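Local coordinates for extracellular solute-binding protein, family 1 (Bifidobacterium longum subsp. infantis ATCC 15697, PDB 3OMB), which probably binds a solute outside the cell for uptake by a membrane transporter, and carries a bound magnesium ion, at residues V46-N49 with A50-K54; N57-W60 with A61-L64; L406-L409 with T410-Q414; D439-I442 with E443-V447. One frame throughout, in Å; residues are numbered along the deposited sequence.

Overall arrangement
All four contacts are local ones, each formed within a single run of chain. Contact 1 is a turn at the end of strand 41-48, and contact 2 is the start of helix 59-68, the next element along. They touch where the methyl group of Met58 meets Glu53. Contact 3 ends helix 403-411 and packs on contact 1 through Thr410, Asn413 and Asn51. Contact 4 stands apart, its centre about 27 Å from that of contact 1. Contact 3 is mostly at the surface; the others are partly buried. Amides, a lysine and waters dominate contact 1. Contact 2 mixes an indole with a polar pair, contact 3 is largely backbone capping, and contact 4 packs leucine against asparagine.

Contact 1 of 4, residues V46-N49 with A50-K54; sequences VKKN and ANQEK
Gln52 folds its side chain back over Asn49. Gln52 OE1 accepts the backbone N-H of Asn49, with Asn49 N 3.0 Å away. The donor sits high above the amide plane, 73° out of it, and does not use a lone pair. Gln52 CG lies beside its own backbone N (chi1 -69°), and the extended chain beyond it lays the amide across Asn49. This is the tight part of the contact. Lys48 CE comes alongside Gln52 OE1, near the amide plane. The lysine chain bends at each torsion after chi1, which brings CE to 3.4 Å from Gln52 OE1. Lys48 NZ then gives a hydrogen bond to Glu53 O at 2.9 Å. The same ammonium group forms a salt bridge with Glu76, which probably balances its charge in this buried place. The backbone here is a type I beta turn from Asn49 to Gln52, closed by Gln52 N to Asn49 O at 3.1 Å. It leads the chain out of strand 41-48 toward helix 59-68. The two side-chain amides are turned 50° apart. Asn49 ND2 and Gln52 NE2 are both donors and do not bond each other. One water accepts from both and donates to Asn51 OD1 at 2.8 Å. Asn49 OD1 is taken by Arg79. A second water bridges Asn49 O and Gln52 O. The margins are looser: Ala50, at a corner of the turn, and Lys54 are exposed, each with its CB directed away.

Contact 2 of 4, residues N57-W60 with A61-L64; sequences NMQW and AKDL
Gln59 and Asp63 meet across the first turn of helix 59-68, the helix of the beta-alpha-beta unit that links strands 41-48 and 71-78. Their side chains cross at about a right angle. Gln59 NE2 donates to Asp63 OD1 at 2.9 Å. The oxygen lies close to the plane of the Gln59 amide, but the donor meets the carboxylate from above its plane. The two planes are 56° apart. Gln59 CG is anti to the backbone N, and a bend at chi2 (60°) turns the amide toward Asp63. Asp63 N also bonds Gln59 O, so the same two residues are joined by backbone and side chain. The selenomethionine Met58 holds the N-cap position. Its carbonyl oxygen receives weak bonds from Ala61 N and Lys62 N. Trp60 behaves differently from Gln59. Its chi1 of 65° puts CG between the backbone N and the carbonyl carbon. The indole therefore lies back over the peptide that follows it, with CG 3.3 Å from Ala61 N. Ala61 CB sits over one face of the ring, offset toward the rim. Trp60 and Leu64 run side by side and point the same way, with Leu64 packing on Leu369, Leu372 and Leu373 of helix 363-373. At the ring edge, near its plane, Leu64 CD2 lies 4.2 Å from Trp60 CZ3.

Contact 3 of 4, residues L406-L409 with T410-Q414; sequences LSQL and TGDNQ
Leu406 O takes two hydrogen bonds from one residue, Thr410. The backbone Thr410 N reaches it at 3.0 Å, and the hydroxyl Thr410 OG1 at 2.7 Å. The two donors come from opposite faces of the carbonyl plane. The threonine torsion makes this possible: OG1 is beside the backbone N (chi1 -58°) and so looks back down the helix. The methyl CG2 is anti to that N and faces other parts of the chain, where Thr410 packs on Asn51 and Tyr415. Gly411 N continues the helical pattern with a bond to Ser407 O, and Asp412 N does so with Gln408 O. Asp412 is the first residue to leave helical angles. The helix 403-411 then ends in a Schellman motif. Asn413 is the C-prime residue, with a positive phi of 54°. This turn swings the next N-H back inward. Gln414 N bonds Leu409 O at 2.7 Å, and Asn413 N bonds Thr410 O at 3.1 Å. The reversal also brings Gln414 O against the buried side chain of Leu409. Leu409 CB is 3.3 Å from that oxygen, and Leu409 CD2 is 3.8 Å from it. On the exposed flank, Gln408 and Asp412 pass each other obliquely. Their amide and carboxylate planes are 42° apart. The nearest side-chain oxygens, Gln408 OE1 and Asp412 OD1, stay 3.9 Å apart, too far for a hydrogen bond.

Contact 4 of 4, residues D439-I442 with E443-V447; sequences DELI and EVNKV
Leu441 turns its CG anti to the backbone N (chi1 -171°), while Asn445 holds CG beside its own N (chi1 -81°). These two choices bring the leucine branch and the amide together, one helical turn apart in helix 436-452. Asn445 ND2 rests against the isobutyl group. It is 3.4 Å from Leu441 CG and 3.5 Å from Leu441 CD1. The side chains cross at a slant. ND2 also comes near Leu441 O, but the angle is too poor for a bond. That carbonyl is served by the backbone instead: Asn445 N bonds Leu441 O at 2.9 Å. Val444 presses on the same oxygen. Its CG2 sits between the backbone N and the carbonyl carbon, 3.3 Å from Leu441 O. CG2 also approaches Leu441 CD1, at 4.4 Å, as an apolar contact. On the exposed side, Ile442 CG2 lies 4.1 Å from Lys446 CE. The helix bond between the same residues, Lys446 N to Ile442 O, is weak at 3.3 Å. Farther back, Val444 N bonds Glu440 O at 3.2 Å. Glu440 turns its carboxylate to Ser312. The buried face of the helix packs on strand 166-170, where both Leu441 and Val444 touch His166. Asn445 OD1 is held by His166 NE2 and ND2 more weakly by Thr163 O, which probably sets which way the amide is flipped, while the Leu441 side chain meets it with carbon alone.

Contact 1 of 4, residues V46-N49 with A50-K54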
loop_
_atom_site.group_PDB
_atom_site.type_symbol
_atom_site.label_atom_id
_atom_site.label_comp_id
_atom_site.label_asym_id
_atom_site.label_seq_id
_atom_site.Cartn_x
_atom_site.Cartn_y
_atom_site.Cartn_z
ATOM N N VAL A 46 -6.975 -18.976 3.606
ATOM C CA VAL A 46 -6.595 -17.722 4.260
ATOM C C VAL A 46 -5.090 -17.466 4.065
ATOM O O VAL A 46 -4.239 -18.284 4.428
ATOM C CB VAL A 46 -6.970 -17.692 5.790
ATOM C CG1 VAL A 46 -6.378 -18.890 6.563
ATOM C CG2 VAL A 46 -6.556 -16.381 6.411
ATOM N N LYS A 47 -4.782 -16.330 3.474
ATOM C CA LYS A 47 -3.402 -15.878 3.337
ATOM C C LYS A 47 -2.931 -15.320 4.675
ATOM O O LYS A 47 -3.688 -14.619 5.354
ATOM C CB LYS A 47 -3.327 -14.796 2.269
ATOM C CG LYS A 47 -1.900 -14.455 1.837
ATOM C CD LYS A 47 -1.882 -13.185 1.023
ATOM C CE LYS A 47 -1.915 -13.483 -0.452
ATOM N NZ LYS A 47 -2.251 -12.242 -1.215
ATOM N N LYS A 48 -1.687 -15.640 5.034
ATOM C CA LYS A 48 -1.074 -15.276 6.320
ATOM C C LYS A 48 0.274 -14.568 6.127
ATOM O O LYS A 48 0.934 -14.743 5.098
ATOM C CB LYS A 48 -0.812 -16.538 7.155
ATOM C CG LYS A 48 -1.980 -17.522 7.281
ATOM C CD LYS A 48 -3.059 -17.029 8.258
ATOM C CE LYS A 48 -2.549 -16.933 9.705
ATOM N NZ LYS A 48 -2.019 -18.210 10.249
ATOM N N ASN A 49 0.689 -13.783 7.118
ATOM C CA ASN A 49 2.083 -13.346 7.202
ATOM C C ASN A 49 2.824 -14.436 7.986
ATOM O O ASN A 49 2.230 -15.081 8.861
ATOM C CB ASN A 49 2.193 -11.989 7.931
ATOM C CG ASN A 49 1.633 -10.811 7.121
ATOM O OD1 ASN A 49 1.769 -10.759 5.893
ATOM N ND2 ASN A 49 1.014 -9.848 7.816
ATOM N N ALA A 50 4.104 -14.658 7.694
ATOM C CA ALA A 50 4.895 -15.648 8.463
ATOM C C ALA A 50 4.962 -15.393 9.981
ATOM O O ALA A 50 5.173 -16.317 10.750
ATOM C CB ALA A 50 6.333 -15.785 7.889
ATOM N N ASN A 51 4.782 -14.154 10.419
ATOM C CA ASN A 51 4.866 -13.879 11.861
ATOM C C ASN A 51 3.578 -14.174 12.650
ATOM O O ASN A 51 3.508 -13.935 13.853
ATOM C CB ASN A 51 5.371 -12.451 12.116
ATOM C CG ASN A 51 4.390 -11.391 11.679
ATOM O OD1 ASN A 51 3.314 -11.684 11.144
ATOM N ND2 ASN A 51 4.752 -10.138 11.913
ATOM N N GLN A 52 2.574 -14.710 11.967
ATOM C CA GLN A 52 1.297 -14.981 12.589
ATOM C C GLN A 52 1.160 -16.387 13.169
ATOM O O GLN A 52 1.654 -17.379 12.631
ATOM C CB GLN A 52 0.148 -14.679 11.616
ATOM C CG GLN A 52 0.012 -13.194 11.338
ATOM C CD GLN A 52 -0.782 -12.896 10.091
ATOM O OE1 GLN A 52 -1.288 -13.800 9.421
ATOM N NE2 GLN A 52 -0.911 -11.618 9.773
ATOM N N GLU A 53 0.482 -16.432 14.302
ATOM C CA GLU A 53 0.009 -17.654 14.928
ATOM C C GLU A 53 -0.892 -18.464 13.964
ATOM O O GLU A 53 -1.511 -17.905 13.042
ATOM C CB GLU A 53 -0.722 -17.177 16.189
ATOM C CG GLU A 53 -1.783 -18.026 16.841
ATOM C CD GLU A 53 -2.031 -17.573 18.293
ATOM O OE1 GLU A 53 -3.035 -16.858 18.564
ATOM O OE2 GLU A 53 -1.186 -17.909 19.165
ATOM N N LYS A 54 -0.938 -19.777 14.150
ATOM C CA LYS A 54 -1.838 -20.634 13.356
ATOM C C LYS A 54 -3.295 -20.346 13.724
ATOM O O LYS A 54 -3.587 -20.022 14.884
ATOM C CB LYS A 54 -1.532 -22.127 13.551
ATOM C CG LYS A 54 -0.148 -22.554 13.076
ATOM C CD LYS A 54 -0.022 -24.095 13.031
ATOM C CE LYS A 54 1.328 -24.572 12.426
ATOM N NZ LYS A 54 2.487 -24.442 13.387
HETATM O O HOH W 1 1.154 -9.977 10.861
HETATM O O HOH W 2 1.719 -17.635 9.685
#

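Contact 2 of 4, residues N57-W60 with A61-L64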
loop_
_atom_site.group_PDB
_atom_site.type_symbol
_atom_site.label_atom_id
_atom_site.label_comp_id
_atom_site.label_asym_id
_atom_site.label_seq_id
_atom_site.Cartn_x
_atom_site.Cartn_y
_atom_site.Cartn_z
ATOM N N ASN A 57 -4.909 -21.823 16.783
ATOM C CA ASN A 57 -4.609 -21.253 18.118
ATOM C C ASN A 57 -5.266 -19.897 18.384
ATOM O O ASN A 57 -5.017 -19.285 19.425
ATOM C CB ASN A 57 -3.099 -21.086 18.349
ATOM C CG ASN A 57 -2.342 -22.387 18.305
ATOM O OD1 ASN A 57 -1.340 -22.479 17.618
ATOM N ND2 ASN A 57 -2.800 -23.396 19.040
HETATM N N MSE A 58 -6.097 -19.421 17.461
HETATM C CA MSE A 58 -6.734 -18.133 17.643
HETATM C C MSE A 58 -8.145 -18.319 18.194
HETATM O O MSE A 58 -8.993 -18.966 17.570
HETATM C CB MSE A 58 -6.753 -17.348 16.323
HETATM C CG MSE A 58 -5.370 -16.992 15.775
HETATM SE SE MSE A 58 -5.599 -16.173 14.027
HETATM C CE MSE A 58 -3.766 -15.842 13.488
ATOM N N GLN A 59 -8.383 -17.757 19.374
ATOM C CA GLN A 59 -9.668 -17.925 20.038
ATOM C C GLN A 59 -10.807 -17.331 19.187
ATOM O O GLN A 59 -11.883 -17.929 19.078
ATOM C CB GLN A 59 -9.631 -17.335 21.460
ATOM C CG GLN A 59 -10.929 -17.487 22.268
ATOM C CD GLN A 59 -11.353 -18.942 22.474
ATOM O OE1 GLN A 59 -10.530 -19.804 22.778
ATOM N NE2 GLN A 59 -12.637 -19.208 22.323
ATOM N N TRP A 60 -10.574 -16.177 18.567
ATOM C CA TRP A 60 -11.641 -15.559 17.772
ATOM C C TRP A 60 -12.097 -16.466 16.621
ATOM O O TRP A 60 -13.253 -16.425 16.238
ATOM C CB TRP A 60 -11.261 -14.164 17.244
ATOM C CG TRP A 60 -10.134 -14.149 16.260
ATOM C CD1 TRP A 60 -8.812 -13.903 16.530
ATOM C CD2 TRP A 60 -10.221 -14.370 14.846
ATOM N NE1 TRP A 60 -8.075 -13.976 15.368
ATOM C CE2 TRP A 60 -8.917 -14.244 14.321
ATOM C CE3 TRP A 60 -11.278 -14.663 13.971
ATOM C CZ2 TRP A 60 -8.630 -14.423 12.963
ATOM C CZ3 TRP A 60 -10.997 -14.824 12.615
ATOM C CH2 TRP A 60 -9.673 -14.717 12.129
ATOM N N ALA A 61 -11.187 -17.279 16.094
ATOM C CA ALA A 61 -11.480 -18.183 14.987
ATOM C C ALA A 61 -12.385 -19.319 15.456
ATOM O O ALA A 61 -13.233 -19.790 14.708
ATOM C CB ALA A 61 -10.192 -18.739 14.401
ATOM N N LYS A 62 -12.218 -19.722 16.706
ATOM C CA LYS A 62 -13.107 -20.710 17.340
ATOM C C LYS A 62 -14.468 -20.127 17.692
ATOM O O LYS A 62 -15.490 -20.794 17.490
ATOM C CB LYS A 62 -12.465 -21.297 18.592
ATOM C CG LYS A 62 -11.289 -22.204 18.287
ATOM C CD LYS A 62 -10.478 -22.491 19.547
ATOM C CE LYS A 62 -9.071 -22.997 19.170
ATOM N NZ LYS A 62 -8.061 -22.645 20.208
ATOM N N ASP A 63 -14.475 -18.898 18.229
ATOM C CA ASP A 63 -15.713 -18.138 18.455
ATOM C C ASP A 63 -16.504 -17.977 17.174
ATOM O O ASP A 63 -17.723 -18.191 17.147
ATOM C CB ASP A 63 -15.406 -16.749 19.026
ATOM C CG ASP A 63 -14.831 -16.817 20.433
ATOM O OD1 ASP A 63 -14.938 -17.901 21.055
ATOM O OD2 ASP A 63 -14.274 -15.800 20.918
ATOM N N LEU A 64 -15.812 -17.586 16.114
ATOM C CA LEU A 64 -16.441 -17.444 14.804
ATOM C C LEU A 64 -17.112 -18.751 14.360
ATOM O O LEU A 64 -18.263 -18.748 13.937
ATOM C CB LEU A 64 -15.404 -16.996 13.781
ATOM C CG LEU A 64 -15.823 -16.830 12.330
ATOM C CD1 LEU A 64 -16.700 -15.614 12.155
ATOM C CD2 LEU A 64 -14.575 -16.703 11.487
#

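Contact 3 of 4, residues L406-L409 with T410-Q414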
loop_
_atom_site.group_PDB
_atom_site.type_symbol
_atom_site.label_atom_id
_atom_site.label_comp_id
_atom_site.label_asym_id
_atom_site.label_seq_id
_atom_site.Cartn_x
_atom_site.Cartn_y
_atom_site.Cartn_z
ATOM N N LEU A 406 1.577 -7.179 22.294
ATOM C CA LEU A 406 1.531 -7.330 20.844
ATOM C C LEU A 406 2.936 -7.437 20.224
ATOM O O LEU A 406 3.155 -8.231 19.298
ATOM C CB LEU A 406 0.714 -6.197 20.217
ATOM C CG LEU A 406 0.003 -6.505 18.905
ATOM C CD1 LEU A 406 -0.997 -7.645 19.045
ATOM C CD2 LEU A 406 -0.684 -5.266 18.342
ATOM N N SER A 407 3.882 -6.652 20.737
ATOM C CA SER A 407 5.278 -6.702 20.275
ATOM C C SER A 407 5.943 -8.039 20.629
ATOM O O SER A 407 6.673 -8.615 19.822
ATOM C CB SER A 407 6.097 -5.560 20.879
ATOM O OG SER A 407 5.830 -4.316 20.257
ATOM N N GLN A 408 5.677 -8.527 21.837
ATOM C CA GLN A 408 6.204 -9.802 22.270
ATOM C C GLN A 408 5.682 -10.929 21.373
ATOM O O GLN A 408 6.461 -11.763 20.896
ATOM C CB GLN A 408 5.818 -10.088 23.713
ATOM C CG GLN A 408 6.702 -11.180 24.323
ATOM C CD GLN A 408 5.915 -12.294 24.995
ATOM O OE1 GLN A 408 4.966 -12.852 24.419
ATOM N NE2 GLN A 408 6.326 -12.645 26.216
ATOM N N LEU A 409 4.365 -10.947 21.151
ATOM C CA LEU A 409 3.745 -11.958 20.296
ATOM C C LEU A 409 4.316 -11.940 18.879
ATOM O O LEU A 409 4.665 -12.989 18.355
ATOM C CB LEU A 409 2.216 -11.806 20.288
ATOM C CG LEU A 409 1.513 -12.214 21.593
ATOM C CD1 LEU A 409 0.037 -11.777 21.599
ATOM C CD2 LEU A 409 1.638 -13.720 21.907
ATOM N N THR A 410 4.414 -10.745 18.289
ATOM C CA THR A 410 5.033 -10.496 16.972
ATOM C C THR A 410 6.468 -10.975 16.883
ATOM O O THR A 410 6.835 -11.647 15.924
ATOM C CB THR A 410 5.048 -8.992 16.624
ATOM O OG1 THR A 410 3.711 -8.483 16.638
ATOM C CG2 THR A 410 5.670 -8.745 15.248
ATOM N N GLY A 411 7.282 -10.617 17.875
ATOM C CA GLY A 411 8.649 -11.108 17.958
ATOM C C GLY A 411 8.738 -12.628 17.961
ATOM O O GLY A 411 9.638 -13.202 17.341
ATOM N N ASP A 412 7.801 -13.284 18.655
ATOM C CA ASP A 412 7.773 -14.756 18.766
ATOM C C ASP A 412 7.092 -15.443 17.568
ATOM O O ASP A 412 6.799 -16.636 17.628
ATOM C CB ASP A 412 7.064 -15.187 20.068
ATOM C CG ASP A 412 7.953 -15.071 21.323
ATOM O OD1 ASP A 412 7.381 -15.146 22.442
ATOM O OD2 ASP A 412 9.199 -14.921 21.219
ATOM N N ASN A 413 6.842 -14.694 16.487
ATOM C CA ASN A 413 6.058 -15.191 15.341
ATOM C C ASN A 413 4.684 -15.740 15.751
ATOM O O ASN A 413 4.185 -16.728 15.197
ATOM C CB ASN A 413 6.859 -16.214 14.514
ATOM C CG ASN A 413 8.043 -15.584 13.805
ATOM O OD1 ASN A 413 7.923 -14.524 13.199
ATOM N ND2 ASN A 413 9.201 -16.232 13.893
ATOM N N GLN A 414 4.073 -15.073 16.728
ATOM C CA GLN A 414 2.765 -15.456 17.222
ATOM C C GLN A 414 1.789 -14.287 17.231
ATOM O O GLN A 414 1.040 -14.103 18.186
ATOM C CB GLN A 414 2.892 -16.061 18.620
ATOM C CG GLN A 414 3.574 -17.424 18.609
ATOM C CD GLN A 414 3.488 -18.137 19.949
ATOM O OE1 GLN A 414 3.211 -17.525 20.987
ATOM N NE2 GLN A 414 3.729 -19.448 19.931
#

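Contact 4 of 4, residues D439-I442 with E443-V447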
loop_
_atom_site.group_PDB
_atom_site.type_symbol
_atom_site.label_atom_id
_atom_site.label_comp_id
_atom_site.label_asym_id
_atom_site.label_seq_id
_atom_site.Cartn_x
_atom_site.Cartn_y
_atom_site.Cartn_z
ATOM N N ASP A 439 -1.456 5.311 15.418
ATOM C CA ASP A 439 -1.108 6.579 16.071
ATOM C C ASP A 439 0.035 7.357 15.394
ATOM O O ASP A 439 -0.066 8.569 15.230
ATOM C CB ASP A 439 -0.801 6.368 17.550
ATOM C CG ASP A 439 -2.024 5.909 18.345
ATOM O OD1 ASP A 439 -3.161 5.857 17.794
ATOM O OD2 ASP A 439 -1.833 5.586 19.538
ATOM N N GLU A 440 1.110 6.672 15.004
ATOM C CA GLU A 440 2.224 7.326 14.316
ATOM C C GLU A 440 1.793 7.800 12.930
ATOM O O GLU A 440 2.269 8.829 12.438
ATOM C CB GLU A 440 3.389 6.373 14.109
ATOM C CG GLU A 440 4.036 5.828 15.350
ATOM C CD GLU A 440 4.723 4.504 15.047
ATOM O OE1 GLU A 440 4.901 4.188 13.842
ATOM O OE2 GLU A 440 5.080 3.781 16.006
ATOM N N LEU A 441 0.912 7.030 12.298
ATOM C CA LEU A 441 0.405 7.385 10.974
ATOM C C LEU A 441 -0.411 8.676 11.049
ATOM O O LEU A 441 -0.196 9.602 10.269
ATOM C CB LEU A 441 -0.419 6.236 10.363
ATOM C CG LEU A 441 -0.810 6.433 8.898
ATOM C CD1 LEU A 441 0.444 6.547 8.047
ATOM C CD2 LEU A 441 -1.700 5.294 8.431
ATOM N N ILE A 442 -1.339 8.719 11.997
ATOM C CA ILE A 442 -2.169 9.898 12.248
ATOM C C ILE A 442 -1.301 11.155 12.424
ATOM O O ILE A 442 -1.550 12.173 11.784
ATOM C CB ILE A 442 -3.135 9.686 13.469
ATOM C CG1 ILE A 442 -4.267 8.698 13.118
ATOM C CG2 ILE A 442 -3.697 11.026 14.001
ATOM C CD1 ILE A 442 -5.436 9.308 12.289
ATOM N N GLU A 443 -0.280 11.080 13.270
ATOM C CA GLU A 443 0.574 12.236 13.503
ATOM C C GLU A 443 1.330 12.747 12.244
ATOM O O GLU A 443 1.330 13.965 11.962
ATOM C CB GLU A 443 1.526 11.952 14.656
ATOM C CG GLU A 443 2.173 13.207 15.231
ATOM C CD GLU A 443 1.375 13.842 16.392
ATOM O OE1 GLU A 443 0.102 13.824 16.386
ATOM O OE2 GLU A 443 2.047 14.366 17.321
ATOM N N VAL A 444 1.978 11.840 11.495
ATOM C CA VAL A 444 2.662 12.250 10.254
ATOM C C VAL A 444 1.682 12.711 9.165
ATOM O O VAL A 444 2.006 13.598 8.358
ATOM C CB VAL A 444 3.658 11.169 9.676
ATOM C CG1 VAL A 444 4.789 10.868 10.684
ATOM C CG2 VAL A 444 2.939 9.914 9.288
ATOM N N ASN A 445 0.472 12.148 9.150
ATOM C CA ASN A 445 -0.468 12.539 8.099
ATOM C C ASN A 445 -1.000 13.955 8.241
ATOM O O ASN A 445 -1.360 14.583 7.242
ATOM C CB ASN A 445 -1.565 11.503 7.871
ATOM C CG ASN A 445 -1.088 10.362 6.986
ATOM O OD1 ASN A 445 -0.177 10.530 6.164
ATOM N ND2 ASN A 445 -1.696 9.202 7.141
ATOM N N LYS A 446 -0.986 14.472 9.466
ATOM C CA LYS A 446 -1.315 15.882 9.734
ATOM C C LYS A 446 -0.437 16.816 8.924
ATOM O O LYS A 446 -0.892 17.843 8.452
ATOM C CB LYS A 446 -1.138 16.214 11.213
ATOM C CG LYS A 446 -2.319 15.735 12.047
ATOM C CD LYS A 446 -2.087 15.985 13.512
ATOM C CE LYS A 446 -2.882 14.998 14.367
ATOM N NZ LYS A 446 -4.345 15.260 14.364
ATOM N N VAL A 447 0.827 16.437 8.755
ATOM C CA VAL A 447 1.759 17.259 8.041
ATOM C C VAL A 447 1.369 17.446 6.570
ATOM O O VAL A 447 1.689 18.478 5.985
ATOM C CB VAL A 447 3.181 16.702 8.170
ATOM C CG1 VAL A 447 4.151 17.484 7.318
ATOM C CG2 VAL A 447 3.620 16.696 9.666
#